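Local coordinates for NAD-dependent protein deacylase 2 (Archaeoglobus fulgidus, PDB 4TWJ), which removes acetyl and other acyl groups from protein lysines, among them an acetyl on the chromatin protein Alba, in a reaction that consumes NAD, at residues D3-A8 with P240-E245; H17-T22 with D185-V190; E179-C184 with P203-K208; M213-A218 with P225-K230. All blocks are in the same frame, centred on the assembly; numbering follows the deposited sequence.

Contact 1: D3-A8 with P240-E245; sequences DEIRKA and PKIVEE
Ile5 and Ile242 meet where helices 2-14 and 235-249 come nearest, CG2 of Ile5 lying 4.0 Å from CG1 of Ile242. Both isoleucines are buried. With CG1 of Ile5 beside the backbone N (chi1 -75°), CG2 is left anti to it and faces the backbone at the Lys241-Ile242 step, while CD1 of Ile5 reaches the aliphatic part of Lys241, 4.1 Å from CD. One turn on, CB of Ala8 touches CD1 of Ile242 at 4.1 Å, and the small methyl lets the isoleucine tip come close to the first helix. The outer part of the contact is polar but has no direct hydrogen bond. The carboxylate of Glu245 lies against the aliphatic stem of Arg6, with OE2 3.5 Å from CG of Arg6, and its plane is turned 67° from that of the guanidinium. NE of Arg6 stays 5.0 Å from OE2 of Glu245, so any attraction between the two charges acts at a distance. A water joins the helices instead, donating to Arg6 O and, at 2.8 Å, to Glu245 OE2. OE1 of Glu245 forms a salt bridge with Arg248, one turn further along its own helix. Without the carboxylate, as with an alanine here, Arg248 would probably lose this partner and the water its hold on the second helix. The axes pass 8.8 Å apart at -57°. Around this terminal pair of helices, Ile242 also packs on Leu12 and on Ile231 of strand 229-232, whereas Val243 turns to helix 80-90.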
loop_
_atom_site.group_PDB
_atom_site.type_symbol
_atom_site.label_atom_id
_atom_site.label_comp_id
_atom_site.label_asym_id
_atom_site.label_seq_id
_atom_site.Cartn_x
_atom_site.Cartn_y
_atom_site.Cartn_z
ATOM N N ASP A 3 7.646 -20.945 -13.793
ATOM C CA ASP A 3 8.575 -20.261 -14.695
ATOM C C ASP A 3 8.487 -18.740 -14.532
ATOM O O ASP A 3 9.506 -18.053 -14.589
ATOM C CB ASP A 3 8.357 -20.665 -16.162
ATOM C CG ASP A 3 6.960 -20.348 -16.662
ATOM O OD1 ASP A 3 6.836 -19.778 -17.767
ATOM O OD2 ASP A 3 5.988 -20.670 -15.949
ATOM N N GLU A 4 7.274 -18.226 -14.319
ATOM C CA GLU A 4 7.082 -16.800 -14.036
ATOM C C GLU A 4 7.688 -16.416 -12.683
ATOM O O GLU A 4 8.335 -15.373 -12.564
ATOM C CB GLU A 4 5.596 -16.413 -14.080
ATOM C CG GLU A 4 5.005 -16.316 -15.485
ATOM C CD GLU A 4 4.258 -17.563 -15.933
ATOM O OE1 GLU A 4 4.410 -18.630 -15.304
ATOM O OE2 GLU A 4 3.511 -17.474 -16.933
ATOM N N ILE A 5 7.468 -17.255 -11.672
ATOM C CA ILE A 5 8.083 -17.061 -10.355
ATOM C C ILE A 5 9.610 -17.036 -10.480
ATOM O O ILE A 5 10.268 -16.173 -9.899
ATOM C CB ILE A 5 7.619 -18.142 -9.344
ATOM C CG1 ILE A 5 6.188 -17.847 -8.885
ATOM C CG2 ILE A 5 8.546 -18.209 -8.133
ATOM C CD1 ILE A 5 5.486 -19.019 -8.228
ATOM N N ARG A 6 10.166 -17.973 -11.245
ATOM C CA ARG A 6 11.612 -18.019 -11.466
ATOM C C ARG A 6 12.124 -16.792 -12.223
ATOM O O ARG A 6 13.211 -16.292 -11.927
ATOM C CB ARG A 6 12.021 -19.302 -12.200
ATOM C CG ARG A 6 11.974 -20.548 -11.331
ATOM C CD ARG A 6 12.730 -21.704 -11.965
ATOM N NE ARG A 6 12.156 -22.079 -13.255
ATOM C CZ ARG A 6 11.088 -22.859 -13.424
ATOM N NH1 ARG A 6 10.656 -23.123 -14.655
ATOM N NH2 ARG A 6 10.443 -23.381 -12.382
ATOM N N LYS A 7 11.349 -16.320 -13.198
ATOM C CA LYS A 7 11.694 -15.114 -13.950
ATOM C C LYS A 7 11.715 -13.894 -13.034
ATOM O O LYS A 7 12.632 -13.078 -13.106
ATOM C CB LYS A 7 10.705 -14.880 -15.093
ATOM N N ALA A 8 10.708 -13.778 -12.173
ATOM C CA ALA A 8 10.667 -12.688 -11.196
ATOM C C ALA A 8 11.868 -12.753 -10.251
ATOM O O ALA A 8 12.481 -11.733 -9.956
ATOM C CB ALA A 8 9.369 -12.723 -10.406
ATOM N N PRO A 240 6.521 -15.691 -0.943
ATOM C CA PRO A 240 7.511 -16.576 -0.314
ATOM C C PRO A 240 8.264 -17.461 -1.310
ATOM O O PRO A 240 9.465 -17.669 -1.148
ATOM C CB PRO A 240 6.667 -17.420 0.645
ATOM C CG PRO A 240 5.529 -16.527 1.002
ATOM C CD PRO A 240 5.211 -15.787 -0.273
ATOM N N LYS A 241 7.574 -17.958 -2.336
ATOM C CA LYS A 241 8.222 -18.779 -3.363
ATOM C C LYS A 241 9.261 -17.984 -4.147
ATOM O O LYS A 241 10.327 -18.511 -4.478
ATOM C CB LYS A 241 7.198 -19.385 -4.319
ATOM C CG LYS A 241 6.328 -20.448 -3.674
ATOM C CD LYS A 241 5.310 -21.006 -4.651
ATOM C CE LYS A 241 4.226 -21.782 -3.920
ATOM N NZ LYS A 241 4.779 -22.912 -3.125
ATOM N N ILE A 242 8.947 -16.723 -4.443
ATOM C CA ILE A 242 9.910 -15.832 -5.086
ATOM C C ILE A 242 11.151 -15.656 -4.204
ATOM O O ILE A 242 12.276 -15.779 -4.692
ATOM C CB ILE A 242 9.297 -14.451 -5.431
ATOM C CG1 ILE A 242 8.236 -14.604 -6.524
ATOM C CG2 ILE A 242 10.382 -13.492 -5.904
ATOM C CD1 ILE A 242 7.455 -13.338 -6.812
ATOM N N VAL A 243 10.947 -15.392 -2.916
ATOM C CA VAL A 243 12.063 -15.198 -1.983
ATOM C C VAL A 243 12.951 -16.447 -1.930
ATOM O O VAL A 243 14.178 -16.345 -2.005
ATOM C CB VAL A 243 11.579 -14.839 -0.559
ATOM C CG1 VAL A 243 12.740 -14.845 0.432
ATOM C CG2 VAL A 243 10.898 -13.478 -0.555
ATOM N N GLU A 244 12.333 -17.620 -1.816
ATOM C CA GLU A 244 13.098 -18.870 -1.766
ATOM C C GLU A 244 13.944 -19.055 -3.028
ATOM O O GLU A 244 15.104 -19.461 -2.943
ATOM C CB GLU A 244 12.172 -20.074 -1.542
ATOM C CG GLU A 244 11.493 -20.093 -0.176
ATOM C CD GLU A 244 12.469 -20.051 0.992
ATOM O OE1 GLU A 244 12.966 -21.127 1.390
ATOM O OE2 GLU A 244 12.733 -18.946 1.521
ATOM N N GLU A 245 13.378 -18.728 -4.188
ATOM C CA GLU A 245 14.102 -18.833 -5.456
ATOM C C GLU A 245 15.249 -17.824 -5.535
ATOM O O GLU A 245 16.341 -18.153 -6.001
ATOM C CB GLU A 245 13.144 -18.645 -6.635
ATOM C CG GLU A 245 13.759 -18.851 -8.012
ATOM C CD GLU A 245 14.152 -20.290 -8.310
ATOM O OE1 GLU A 245 13.807 -21.207 -7.531
ATOM O OE2 GLU A 245 14.808 -20.507 -9.348
HETATM O O HOH W 1 15.132 -18.402 -11.137
#

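Contact 2: H17-T22 with D185-V190; sequences HAVVFT and DAFMVV
Six hydrogen bonds tie residues 17-22 to 185-190, four of them the regular bonds between parallel strands 18-22 and 186-190 at the centre of the Rossmann-like sheet of the sirtuin. Val19 and Phe21 each use both N and O: Val19 N donates to Ala186 O and its O accepts from Met188 N, while Phe21 N reaches Met188 O at 2.8 Å and Phe21 O takes Val190 N. At the loop end Asp185 grips His17 twice, its N donating to His17 O and its OD1 accepting from His17 N at 2.9 Å, from above the carboxylate plane. OD2 of Asp185 turns to Lys16 N, and the ring of His17 is held by Glu180. Thr22 OG1 is bonded to Thr99 and His106. Packing covers both faces. Ala18, Val20, Met188 and Val190 lie on the face toward helix 235-249, where CE of Met188 meets CG2 of Val20 at 3.9 Å. Val19, Phe21, Phe187 and Val189 occupy the other, with Phe21 next to the NAD-binding Gln100. With CG anti to the backbone N (chi1 -165°), the Phe187 ring swings over to the neighbouring strand, its plane 36° from that of Phe21 and its CE2 3.5 Å from Phe21 CB.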
loop_
_atom_site.group_PDB
_atom_site.type_symbol
_atom_site.label_atom_id
_atom_site.label_comp_id
_atom_site.label_asym_id
_atom_site.label_seq_id
_atom_site.Cartn_x
_atom_site.Cartn_y
_atom_site.Cartn_z
ATOM N N HIS A 17 18.557 -2.082 -7.605
ATOM C CA HIS A 17 17.628 -1.245 -6.855
ATOM C C HIS A 17 16.181 -1.638 -7.125
ATOM O O HIS A 17 15.531 -1.071 -7.996
ATOM C CB HIS A 17 17.851 0.221 -7.231
ATOM C CG HIS A 17 17.187 1.189 -6.308
ATOM N ND1 HIS A 17 17.893 1.982 -5.431
ATOM C CD2 HIS A 17 15.879 1.480 -6.109
ATOM C CE1 HIS A 17 17.050 2.724 -4.737
ATOM N NE2 HIS A 17 15.822 2.439 -5.130
ATOM N N ALA A 18 15.683 -2.610 -6.366
ATOM C CA ALA A 18 14.317 -3.099 -6.534
ATOM C C ALA A 18 13.335 -2.326 -5.649
ATOM O O ALA A 18 13.647 -1.977 -4.510
ATOM C CB ALA A 18 14.255 -4.583 -6.228
ATOM N N VAL A 19 12.151 -2.056 -6.197
ATOM C CA VAL A 19 11.077 -1.369 -5.484
ATOM C C VAL A 19 9.825 -2.242 -5.533
ATOM O O VAL A 19 9.540 -2.862 -6.557
ATOM C CB VAL A 19 10.788 0.008 -6.125
ATOM C CG1 VAL A 19 9.529 0.644 -5.543
ATOM C CG2 VAL A 19 11.992 0.922 -5.945
ATOM N N VAL A 20 9.105 -2.301 -4.416
ATOM C CA VAL A 20 7.831 -3.013 -4.343
ATOM C C VAL A 20 6.704 -2.009 -4.122
ATOM O O VAL A 20 6.846 -1.081 -3.329
ATOM C CB VAL A 20 7.846 -4.077 -3.229
ATOM C CG1 VAL A 20 6.481 -4.738 -3.095
ATOM C CG2 VAL A 20 8.918 -5.114 -3.525
ATOM N N PHE A 21 5.601 -2.208 -4.842
ATOM C CA PHE A 21 4.444 -1.309 -4.840
ATOM C C PHE A 21 3.228 -2.159 -4.481
ATOM O O PHE A 21 2.950 -3.151 -5.163
ATOM C CB PHE A 21 4.305 -0.687 -6.233
ATOM C CG PHE A 21 3.099 0.196 -6.416
ATOM C CD1 PHE A 21 3.222 1.577 -6.367
ATOM C CD2 PHE A 21 1.852 -0.353 -6.707
ATOM C CE1 PHE A 21 2.123 2.397 -6.576
ATOM C CE2 PHE A 21 0.751 0.463 -6.917
ATOM C CZ PHE A 21 0.889 1.837 -6.849
ATOM N N THR A 22 2.517 -1.798 -3.414
ATOM C CA THR A 22 1.401 -2.624 -2.946
ATOM C C THR A 22 0.091 -1.869 -2.795
ATOM O O THR A 22 0.074 -0.669 -2.519
ATOM C CB THR A 22 1.730 -3.316 -1.606
ATOM O OG1 THR A 22 1.843 -2.338 -0.563
ATOM C CG2 THR A 22 3.034 -4.092 -1.720
ATOM N N ASP A 185 15.711 -0.411 -10.993
ATOM C CA ASP A 185 15.836 -1.291 -12.160
ATOM C C ASP A 185 14.898 -2.493 -12.098
ATOM O O ASP A 185 14.859 -3.300 -13.027
ATOM C CB ASP A 185 17.285 -1.732 -12.383
ATOM C CG ASP A 185 17.888 -2.431 -11.185
ATOM O OD1 ASP A 185 17.229 -2.557 -10.132
ATOM O OD2 ASP A 185 19.062 -2.851 -11.296
ATOM N N ALA A 186 14.140 -2.600 -11.008
ATOM C CA ALA A 186 13.079 -3.594 -10.890
ATOM C C ALA A 186 11.934 -2.997 -10.081
ATOM O O ALA A 186 12.160 -2.360 -9.057
ATOM C CB ALA A 186 13.602 -4.855 -10.221
ATOM N N PHE A 187 10.709 -3.202 -10.552
ATOM C CA PHE A 187 9.525 -2.622 -9.924
ATOM C C PHE A 187 8.461 -3.710 -9.889
ATOM O O PHE A 187 8.018 -4.174 -10.941
ATOM C CB PHE A 187 9.053 -1.411 -10.730
ATOM C CG PHE A 187 8.066 -0.531 -10.009
ATOM C CD1 PHE A 187 8.484 0.631 -9.378
ATOM C CD2 PHE A 187 6.711 -0.845 -9.991
ATOM C CE1 PHE A 187 7.576 1.453 -8.731
ATOM C CE2 PHE A 187 5.799 -0.024 -9.345
ATOM C CZ PHE A 187 6.236 1.124 -8.716
ATOM N N MET A 188 8.087 -4.145 -8.689
ATOM C CA MET A 188 7.140 -5.248 -8.534
ATOM C C MET A 188 5.853 -4.761 -7.883
ATOM O O MET A 188 5.861 -4.316 -6.737
ATOM C CB MET A 188 7.753 -6.386 -7.712
ATOM C CG MET A 188 6.795 -7.548 -7.472
ATOM S SD MET A 188 7.593 -9.066 -6.911
ATOM C CE MET A 188 8.279 -8.538 -5.348
ATOM N N VAL A 189 4.757 -4.835 -8.635
ATOM C CA VAL A 189 3.430 -4.503 -8.125
ATOM C C VAL A 189 2.826 -5.756 -7.489
ATOM O O VAL A 189 2.865 -6.833 -8.091
ATOM C CB VAL A 189 2.512 -3.991 -9.257
ATOM C CG1 VAL A 189 1.066 -3.863 -8.781
ATOM C CG2 VAL A 189 3.026 -2.658 -9.788
ATOM N N VAL A 190 2.294 -5.618 -6.276
ATOM C CA VAL A 190 1.636 -6.730 -5.575
ATOM C C VAL A 190 0.285 -6.282 -5.012
ATOM O O VAL A 190 0.222 -5.395 -4.164
ATOM C CB VAL A 190 2.498 -7.281 -4.416
ATOM C CG1 VAL A 190 1.848 -8.518 -3.803
ATOM C CG2 VAL A 190 3.910 -7.601 -4.890
#

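Contact 3: E179-C184 with P203-K208; sequences EEAKHC and PYIAKK
Ala181 and Ala206 bring the two backbones to within 4.5 Å between CA atoms, a close approach allowed by the small side chains of both alanines. The carbonyl of Ala181 points at the second helix, and its O receives a CA-H...O contact from Ala206 CA at 3.2 Å. No conventional hydrogen bond crosses the interface. CB of Ala181 rests 3.8 Å from CG2 of Ile205, and on the far side of the carbonyl the sulfur of Cys184 closes the buried edge. A chi1 of 69° puts SG of Cys184 between its backbone N and carbonyl carbon, from where it meets CB of Ala206 at 3.9 Å. Helix 171-182 runs into strand 186-190 and helix 201-208 follows that strand. Ala181 and Ala206 both lie on Phe187 of the strand, which places the two helices side by side on one face of the parallel sheet of the Rossmann-like domain; Ala206 also touches Met213. Toward solvent the contact thins to one pair of aliphatic groups: CG of Lys182 presses on CG2 of Ile205 at 3.5 Å, tighter than an ordinary carbon contact, before the exposed lysine chain leads on. Beside it His183, the first residue past the helix, curls back along its own segment. Its ND1 donates to Glu179 O at 3.1 Å, in the carbonyl plane on a lone pair, and one ring face covers CB of Lys182.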
loop_
_atom_site.group_PDB
_atom_site.type_symbol
_atom_site.label_atom_id
_atom_site.label_comp_id
_atom_site.label_asym_id
_atom_site.label_seq_id
_atom_site.Cartn_x
_atom_site.Cartn_y
_atom_site.Cartn_z
ATOM N N GLU A 179 10.867 9.461 -7.115
ATOM C CA GLU A 179 12.312 9.258 -7.226
ATOM C C GLU A 179 12.701 7.781 -7.193
ATOM O O GLU A 179 13.593 7.355 -7.933
ATOM C CB GLU A 179 13.043 10.034 -6.133
ATOM C CG GLU A 179 12.980 11.535 -6.337
ATOM C CD GLU A 179 13.630 11.951 -7.637
ATOM O OE1 GLU A 179 14.828 11.653 -7.808
ATOM O OE2 GLU A 179 12.944 12.556 -8.484
ATOM N N GLU A 180 12.030 7.003 -6.346
ATOM C CA GLU A 180 12.233 5.556 -6.326
ATOM C C GLU A 180 11.861 4.929 -7.669
ATOM O O GLU A 180 12.630 4.141 -8.220
ATOM C CB GLU A 180 11.429 4.908 -5.195
ATOM C CG GLU A 180 12.015 5.150 -3.812
ATOM C CD GLU A 180 13.408 4.570 -3.655
ATOM O OE1 GLU A 180 13.645 3.437 -4.114
ATOM O OE2 GLU A 180 14.274 5.255 -3.080
ATOM N N ALA A 181 10.697 5.294 -8.203
ATOM C CA ALA A 181 10.249 4.762 -9.493
ATOM C C ALA A 181 11.206 5.132 -10.628
ATOM O O ALA A 181 11.499 4.302 -11.486
ATOM C CB ALA A 181 8.845 5.246 -9.812
ATOM N N LYS A 182 11.703 6.366 -10.611
ATOM C CA LYS A 182 12.596 6.862 -11.666
ATOM C C LYS A 182 13.973 6.215 -11.666
ATOM O O LYS A 182 14.644 6.208 -12.699
ATOM C CB LYS A 182 12.775 8.381 -11.549
ATOM C CG LYS A 182 11.552 9.164 -11.976
ATOM C CD LYS A 182 11.657 10.635 -11.621
ATOM C CE LYS A 182 12.533 11.410 -12.583
ATOM N NZ LYS A 182 11.970 12.778 -12.782
ATOM N N HIS A 183 14.402 5.686 -10.523
ATOM C CA HIS A 183 15.775 5.215 -10.380
ATOM C C HIS A 183 15.892 3.789 -9.855
ATOM O O HIS A 183 16.891 3.423 -9.244
ATOM C CB HIS A 183 16.559 6.215 -9.530
ATOM C CG HIS A 183 16.592 7.578 -10.140
ATOM N ND1 HIS A 183 15.879 8.642 -9.634
ATOM C CD2 HIS A 183 17.184 8.028 -11.272
ATOM C CE1 HIS A 183 16.062 9.695 -10.408
ATOM N NE2 HIS A 183 16.843 9.349 -11.411
ATOM N N CYS A 184 14.876 2.979 -10.132
ATOM C CA CYS A 184 14.916 1.560 -9.815
ATOM C C CYS A 184 15.166 0.794 -11.107
ATOM O O CYS A 184 14.882 1.295 -12.196
ATOM C CB CYS A 184 13.594 1.109 -9.176
ATOM S SG CYS A 184 12.157 1.108 -10.269
ATOM N N PRO A 203 4.118 2.918 -11.473
ATOM C CA PRO A 203 4.646 1.853 -12.335
ATOM C C PRO A 203 4.956 2.306 -13.766
ATOM O O PRO A 203 5.896 1.801 -14.370
ATOM C CB PRO A 203 3.541 0.782 -12.330
ATOM C CG PRO A 203 2.388 1.369 -11.580
ATOM C CD PRO A 203 2.914 2.490 -10.747
ATOM N N TYR A 204 4.181 3.249 -14.295
ATOM C CA TYR A 204 4.467 3.789 -15.627
ATOM C C TYR A 204 5.765 4.592 -15.644
ATOM O O TYR A 204 6.514 4.547 -16.615
ATOM C CB TYR A 204 3.312 4.649 -16.124
ATOM C CG TYR A 204 2.053 3.864 -16.379
ATOM C CD1 TYR A 204 1.946 3.021 -17.483
ATOM C CD2 TYR A 204 0.964 3.966 -15.526
ATOM C CE1 TYR A 204 0.786 2.301 -17.723
ATOM C CE2 TYR A 204 -0.194 3.247 -15.752
ATOM C CZ TYR A 204 -0.282 2.420 -16.851
ATOM O OH TYR A 204 -1.443 1.711 -17.075
ATOM N N ILE A 205 6.022 5.331 -14.570
ATOM C CA ILE A 205 7.282 6.057 -14.432
ATOM C C ILE A 205 8.467 5.086 -14.412
ATOM O O ILE A 205 9.477 5.316 -15.083
ATOM C CB ILE A 205 7.283 6.941 -13.165
ATOM C CG1 ILE A 205 6.312 8.114 -13.346
ATOM C CG2 ILE A 205 8.684 7.443 -12.852
ATOM C CD1 ILE A 205 6.010 8.874 -12.070
ATOM N N ALA A 206 8.345 4.007 -13.644
ATOM C CA ALA A 206 9.406 2.996 -13.576
ATOM C C ALA A 206 9.624 2.327 -14.935
ATOM O O ALA A 206 10.763 2.103 -15.352
ATOM C CB ALA A 206 9.082 1.955 -12.513
ATOM N N LYS A 207 8.526 2.032 -15.625
ATOM C CA LYS A 207 8.574 1.437 -16.966
ATOM C C LYS A 207 9.314 2.353 -17.946
ATOM O O LYS A 207 10.211 1.906 -18.668
ATOM C CB LYS A 207 7.149 1.154 -17.457
ATOM C CG LYS A 207 7.035 0.645 -18.887
ATOM C CD LYS A 207 7.399 -0.814 -19.017
ATOM C CE LYS A 207 6.998 -1.335 -20.392
ATOM N NZ LYS A 207 7.280 -2.780 -20.528
ATOM N N LYS A 208 8.947 3.632 -17.960
ATOM C CA LYS A 208 9.613 4.617 -18.822
ATOM C C LYS A 208 11.106 4.732 -18.506
ATOM O O LYS A 208 11.926 4.960 -19.402
ATOM C CB LYS A 208 8.939 5.988 -18.686
ATOM C CG LYS A 208 9.647 7.121 -19.420
ATOM C CD LYS A 208 9.040 8.482 -19.120
ATOM C CE LYS A 208 7.773 8.736 -19.919
ATOM N NZ LYS A 208 7.364 10.168 -19.869
#

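Contact 4: M213-A218 with P225-K230; sequences MIIVNA and PIFDVK
The edge of the parallel sheet is formed here, where strand 212-217 takes on the last strand, 229-232. Phe227, two residues before that strand begins, lays its ring under Ile215, whose CB stands 3.6 Å from the ring centroid and 11° off the normal, a CH-pi contact over the face. The two side chains cross at about a right angle. Ile215 CG1 is anti to the backbone N (chi1 -173°), which carries CD1 over the far part of the ring, 3.6 Å from CE2 of Phe227. From the preceding residue of the strand, Ile214 O approaches CE1 of the ring obliquely, and CB of Met213 lies 3.6 Å from CD1 of Phe227. A leucine at Phe227 has no flat face to offer, and Ile215 CB would probably lose its CH-pi partner and a gap open beside Met213. The polar grip centres on Met213. Its N donates to OD1 of Asp228 at 2.8 Å, on the anti lone pair and nearly straight at 164°, while its O accepts both Asp228 N and Val229 N, the latter at 3.1 Å. Asp228 thus holds the backbone of Met213 with side chain and main chain together. The parallel pairing continues with Ile215 N to Val229 O at 3.0 Å. Ile214 and Val229 lie side by side on the sheet face covered by helix 2-14. At the end of the first strand comes Asn217, its ND2 bonded to Ser192 O, followed by Ala218; both bind NAD. An NAD site at the C-terminal ends of parallel strands is typical of Rossmann-like folds.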
loop_
_atom_site.group_PDB
_atom_site.type_symbol
_atom_site.label_atom_id
_atom_site.label_comp_id
_atom_site.label_asym_id
_atom_site.label_seq_id
_atom_site.Cartn_x
_atom_site.Cartn_y
_atom_site.Cartn_z
ATOM N N MET A 213 9.619 -4.963 -15.042
ATOM C CA MET A 213 8.313 -4.806 -14.412
ATOM C C MET A 213 7.688 -6.157 -14.085
ATOM O O MET A 213 7.512 -6.997 -14.970
ATOM C CB MET A 213 7.385 -4.024 -15.343
ATOM C CG MET A 213 7.899 -2.659 -15.773
ATOM S SD MET A 213 8.161 -1.477 -14.433
ATOM C CE MET A 213 6.511 -1.383 -13.748
ATOM N N ILE A 214 7.342 -6.349 -12.812
ATOM C CA ILE A 214 6.724 -7.583 -12.324
ATOM C C ILE A 214 5.377 -7.245 -11.688
ATOM O O ILE A 214 5.268 -6.256 -10.965
ATOM C CB ILE A 214 7.607 -8.274 -11.256
ATOM C CG1 ILE A 214 9.000 -8.591 -11.816
ATOM C CG2 ILE A 214 6.942 -9.546 -10.741
ATOM C CD1 ILE A 214 10.048 -8.802 -10.749
ATOM N N ILE A 215 4.351 -8.052 -11.958
ATOM C CA ILE A 215 3.060 -7.877 -11.288
ATOM C C ILE A 215 2.578 -9.205 -10.709
ATOM O O ILE A 215 2.676 -10.246 -11.359
ATOM C CB ILE A 215 2.002 -7.222 -12.217
ATOM C CG1 ILE A 215 0.722 -6.894 -11.446
ATOM C CG2 ILE A 215 1.701 -8.087 -13.437
ATOM C CD1 ILE A 215 -0.122 -5.845 -12.136
ATOM N N VAL A 216 2.090 -9.149 -9.471
ATOM C CA VAL A 216 1.525 -10.297 -8.776
ATOM C C VAL A 216 0.140 -9.900 -8.273
ATOM O O VAL A 216 0.014 -8.996 -7.448
ATOM C CB VAL A 216 2.399 -10.718 -7.576
ATOM C CG1 VAL A 216 1.779 -11.904 -6.842
ATOM C CG2 VAL A 216 3.814 -11.046 -8.031
ATOM N N ASN A 217 -0.889 -10.576 -8.781
ATOM C CA ASN A 217 -2.274 -10.264 -8.445
ATOM C C ASN A 217 -3.134 -11.513 -8.504
ATOM O O ASN A 217 -2.802 -12.462 -9.208
ATOM C CB ASN A 217 -2.851 -9.247 -9.434
ATOM C CG ASN A 217 -2.677 -7.807 -8.988
ATOM O OD1 ASN A 217 -2.781 -7.489 -7.804
ATOM N ND2 ASN A 217 -2.457 -6.917 -9.951
ATOM N N ALA A 218 -4.250 -11.492 -7.785
ATOM C CA ALA A 218 -5.236 -12.570 -7.866
ATOM C C ALA A 218 -5.953 -12.580 -9.220
ATOM O O ALA A 218 -6.382 -13.637 -9.691
ATOM C CB ALA A 218 -6.245 -12.441 -6.736
ATOM N N PRO A 225 -0.495 -5.420 -19.715
ATOM C CA PRO A 225 0.384 -5.405 -20.896
ATOM C C PRO A 225 1.764 -4.754 -20.725
ATOM O O PRO A 225 2.674 -5.066 -21.492
ATOM C CB PRO A 225 -0.441 -4.640 -21.933
ATOM C CG PRO A 225 -1.850 -4.937 -21.562
ATOM C CD PRO A 225 -1.861 -4.976 -20.058
ATOM N N ILE A 226 1.934 -3.871 -19.740
ATOM C CA ILE A 226 3.227 -3.198 -19.556
ATOM C C ILE A 226 4.240 -4.042 -18.777
ATOM O O ILE A 226 5.413 -3.679 -18.694
ATOM C CB ILE A 226 3.088 -1.812 -18.869
ATOM C CG1 ILE A 226 2.828 -1.947 -17.358
ATOM C CG2 ILE A 226 2.010 -0.978 -19.555
ATOM C CD1 ILE A 226 2.887 -0.631 -16.610
ATOM N N PHE A 227 3.798 -5.162 -18.208
ATOM C CA PHE A 227 4.651 -5.942 -17.320
ATOM C C PHE A 227 5.435 -7.026 -18.048
ATOM O O PHE A 227 4.917 -7.701 -18.942
ATOM C CB PHE A 227 3.830 -6.515 -16.166
ATOM C CG PHE A 227 3.393 -5.465 -15.187
ATOM C CD1 PHE A 227 4.212 -5.103 -14.129
ATOM C CD2 PHE A 227 2.184 -4.803 -15.349
ATOM C CE1 PHE A 227 3.829 -4.117 -13.235
ATOM C CE2 PHE A 227 1.793 -3.817 -14.459
ATOM C CZ PHE A 227 2.617 -3.471 -13.402
ATOM N N ASP A 228 6.691 -7.177 -17.648
ATOM C CA ASP A 228 7.587 -8.171 -18.229
ATOM C C ASP A 228 7.299 -9.562 -17.680
ATOM O O ASP A 228 7.474 -10.566 -18.381
ATOM C CB ASP A 228 9.037 -7.777 -17.955
ATOM C CG ASP A 228 9.387 -6.436 -18.555
ATOM O OD1 ASP A 228 9.645 -5.487 -17.787
ATOM O OD2 ASP A 228 9.370 -6.321 -19.800
ATOM N N VAL A 229 6.853 -9.610 -16.425
ATOM C CA VAL A 229 6.465 -10.845 -15.761
ATOM C C VAL A 229 5.095 -10.649 -15.119
ATOM O O VAL A 229 4.893 -9.705 -14.352
ATOM C CB VAL A 229 7.484 -11.234 -14.669
ATOM C CG1 VAL A 229 7.009 -12.446 -13.879
ATOM C CG2 VAL A 229 8.854 -11.479 -15.290
ATOM N N LYS A 230 4.159 -11.539 -15.437
ATOM C CA LYS A 230 2.816 -11.495 -14.869
ATOM C C LYS A 230 2.524 -12.796 -14.135
ATOM O O LYS A 230 2.612 -13.876 -14.724
ATOM C CB LYS A 230 1.774 -11.296 -15.969
ATOM C CG LYS A 230 1.997 -10.067 -16.835
ATOM C CD LYS A 230 0.850 -9.862 -17.813
ATOM C CE LYS A 230 0.872 -10.860 -18.961
ATOM N NZ LYS A 230 2.016 -10.642 -19.886
#

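All four contacts belong to the Rossmann-like domain of the sirtuin. Contacts 2 and 4, with centres 10 Å apart, lie in one parallel sheet, in which strands 186-190 and 212-217 are neighbours. Contact 3, its centre 9 Å from that of contact 2, covers one sheet face; contact 1, about 14 Å from contact 2, packs near the other. Contacts 1 and 3 do not touch, their nearest atoms being about 13 Å apart. Along the chain contact 1 joins the two terminal helices and encloses the rest, contacts 2 and 3 interleave, and contact 4 follows them. Residues distant in sequence thus build one layered alpha/beta core; contact 4 holds two NAD-binding residues and contact 2 lies next to others.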